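Local structure of Beta/alpha-amylase (Paenibacillus polymyxa, 3VOC) at residues G235-A240 against D244-Y249. The protein hydrolyses alpha-1,4-glucosidic linkages in starch, its beta-amylase domain, the part described here, releasing maltose units from the non-reducing chain ends. Sequence-based numbering, arbitrary orientation.
Sequences GGYNSA and DFLSWY
With CG anti to the backbone N (chi1 175°), Tyr237 carries its ring from the loop until its CD1-CE1 edge lies beside helix 240-268, while Leu246, its CG anti to the carbonyl carbon (chi1 -77°) and CB pointing at the loop, extends CD1 to meet it. The two side chains cross at about a right angle, and the methyl comes to the ring's edge, near its plane, rather than over a face: CD1 of Leu246 lies 3.4 Å from Tyr237 CD1 and 3.6 Å from Tyr237 CE1. Gln298 of helix 295-300 touches both residues. The loop enters helix 240-268 through a type I turn, Gly236 to Ser239, whose last residue is the N-cap of the helix. Gly236 O accepts the backbone N of Ser239 and also Ser239 OG, the latter 2.6 Å from Gly236 O; the same hydroxyl caps Gly242 N, so one side chain ties the turn to the first turn of the helix. This long helix precedes the fifth strand of the family 14 (beta/alpha)8 barrel, and the contact lies at its N-terminal end, about 23 Å from the centre of the chain (centre to centre) and away from the catalytic and substrate-binding residues. Ala240 O receives Asp244 N at 2.9 Å in a nearly straight helical bond (167°). The buried carboxylate is held from elsewhere: Asp244 OD1 forms a salt bridge with Lys201, and OD2 hydrogen-bonds Tyr202 OH and Trp212 NE1.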
loop_
_atom_site.group_PDB
_atom_site.type_symbol
_atom_site.label_atom_id
_atom_site.label_comp_id
_atom_site.label_asym_id
_atom_site.label_seq_id
_atom_site.Cartn_x
_atom_site.Cartn_y
_atom_site.Cartn_z
ATOM N N GLY A 235 3.695 1.283 -29.830
ATOM C CA GLY A 235 2.266 1.258 -30.109
ATOM C C GLY A 235 1.457 0.401 -29.139
ATOM O O GLY A 235 0.231 0.332 -29.255
ATOM N N GLY A 236 2.129 -0.221 -28.167
ATOM C CA GLY A 236 1.464 -1.056 -27.171
ATOM C C GLY A 236 0.428 -0.317 -26.348
ATOM O O GLY A 236 -0.749 -0.675 -26.374
ATOM N N TYR A 237 0.853 0.715 -25.625
ATOM C CA TYR A 237 -0.045 1.468 -24.739
ATOM C C TYR A 237 -1.312 1.997 -25.418
ATOM O O TYR A 237 -2.405 1.933 -24.847
ATOM C CB TYR A 237 0.683 2.641 -24.073
ATOM C CG TYR A 237 -0.276 3.484 -23.263
ATOM C CD1 TYR A 237 -0.608 3.115 -21.963
ATOM C CD2 TYR A 237 -0.903 4.613 -23.819
ATOM C CE1 TYR A 237 -1.516 3.858 -21.210
ATOM C CE2 TYR A 237 -1.811 5.364 -23.078
ATOM C CZ TYR A 237 -2.107 4.973 -21.768
ATOM O OH TYR A 237 -2.994 5.685 -21.003
ATOM N N ASN A 238 -1.137 2.552 -26.617
ATOM C CA ASN A 238 -2.221 3.138 -27.395
ATOM C C ASN A 238 -3.097 2.127 -28.120
ATOM O O ASN A 238 -4.171 2.489 -28.623
ATOM C CB ASN A 238 -1.654 4.122 -28.422
ATOM C CG ASN A 238 -1.468 5.501 -27.859
ATOM O OD1 ASN A 238 -2.152 5.896 -26.906
ATOM N ND2 ASN A 238 -0.554 6.262 -28.453
ATOM N N SER A 239 -2.641 0.878 -28.201
ATOM C CA SER A 239 -3.380 -0.155 -28.928
ATOM C C SER A 239 -4.578 -0.653 -28.122
ATOM O O SER A 239 -4.601 -0.556 -26.891
ATOM C CB SER A 239 -2.471 -1.339 -29.288
ATOM O OG SER A 239 -2.081 -2.057 -28.126
ATOM N N ALA A 240 -5.562 -1.195 -28.827
ATOM C CA ALA A 240 -6.682 -1.857 -28.176
ATOM C C ALA A 240 -6.140 -2.942 -27.237
ATOM O O ALA A 240 -6.572 -3.044 -26.089
ATOM C CB ALA A 240 -7.653 -2.435 -29.205
ATOM N N ASP A 244 -6.602 -3.051 -23.171
ATOM C CA ASP A 244 -7.194 -4.230 -22.548
ATOM C C ASP A 244 -6.271 -4.842 -21.492
ATOM O O ASP A 244 -6.731 -5.235 -20.420
ATOM C CB ASP A 244 -7.572 -5.293 -23.596
ATOM C CG ASP A 244 -9.011 -5.170 -24.058
ATOM O OD1 ASP A 244 -9.884 -4.828 -23.233
ATOM O OD2 ASP A 244 -9.290 -5.441 -25.243
ATOM N N PHE A 245 -4.977 -4.954 -21.802
ATOM C CA PHE A 245 -4.048 -5.519 -20.829
ATOM C C PHE A 245 -3.974 -4.649 -19.558
ATOM O O PHE A 245 -4.094 -5.162 -18.441
ATOM C CB PHE A 245 -2.629 -5.728 -21.390
ATOM C CG PHE A 245 -1.625 -6.041 -20.312
ATOM C CD1 PHE A 245 -1.671 -7.269 -19.650
ATOM C CD2 PHE A 245 -0.687 -5.094 -19.913
ATOM C CE1 PHE A 245 -0.792 -7.562 -18.621
ATOM C CE2 PHE A 245 0.206 -5.383 -18.884
ATOM C CZ PHE A 245 0.148 -6.635 -18.237
ATOM N N LEU A 246 -3.766 -3.344 -19.736
ATOM C CA LEU A 246 -3.594 -2.448 -18.594
ATOM C C LEU A 246 -4.854 -2.331 -17.772
ATOM O O LEU A 246 -4.778 -2.259 -16.551
ATOM C CB LEU A 246 -3.153 -1.051 -19.049
ATOM C CG LEU A 246 -1.691 -0.885 -19.441
ATOM C CD1 LEU A 246 -1.442 0.546 -19.879
ATOM C CD2 LEU A 246 -0.765 -1.266 -18.281
ATOM N N SER A 247 -6.015 -2.287 -18.437
ATOM C CA SER A 247 -7.293 -2.259 -17.715
ATOM C C SER A 247 -7.486 -3.525 -16.883
ATOM O O SER A 247 -7.899 -3.457 -15.711
ATOM C CB SER A 247 -8.468 -2.064 -18.680
ATOM O OG SER A 247 -9.685 -1.991 -17.965
ATOM N N TRP A 248 -7.190 -4.681 -17.484
ATOM C CA TRP A 248 -7.297 -5.950 -16.764
ATOM C C TRP A 248 -6.304 -6.008 -15.588
ATOM O O TRP A 248 -6.638 -6.436 -14.484
ATOM C CB TRP A 248 -7.064 -7.156 -17.698
ATOM C CG TRP A 248 -6.827 -8.419 -16.893
ATOM C CD1 TRP A 248 -7.784 -9.214 -16.309
ATOM C CD2 TRP A 248 -5.559 -8.993 -16.546
ATOM N NE1 TRP A 248 -7.184 -10.255 -15.633
ATOM C CE2 TRP A 248 -5.820 -10.146 -15.768
ATOM C CE3 TRP A 248 -4.221 -8.647 -16.824
ATOM C CZ2 TRP A 248 -4.800 -10.953 -15.254
ATOM C CZ3 TRP A 248 -3.207 -9.446 -16.314
ATOM C CH2 TRP A 248 -3.505 -10.602 -15.548
ATOM N N TYR A 249 -5.078 -5.582 -15.858
ATOM C CA TYR A 249 -3.991 -5.594 -14.882
ATOM C C TYR A 249 -4.426 -4.798 -13.642
ATOM O O TYR A 249 -4.303 -5.279 -12.504
ATOM C CB TYR A 249 -2.771 -4.977 -15.548
ATOM C CG TYR A 249 -1.445 -5.109 -14.829
ATOM C CD1 TYR A 249 -0.926 -6.365 -14.473
ATOM C CD2 TYR A 249 -0.680 -3.970 -14.553
ATOM C CE1 TYR A 249 0.338 -6.463 -13.851
ATOM C CE2 TYR A 249 0.562 -4.061 -13.929
ATOM C CZ TYR A 249 1.066 -5.304 -13.580
ATOM O OH TYR A 249 2.295 -5.367 -12.940
#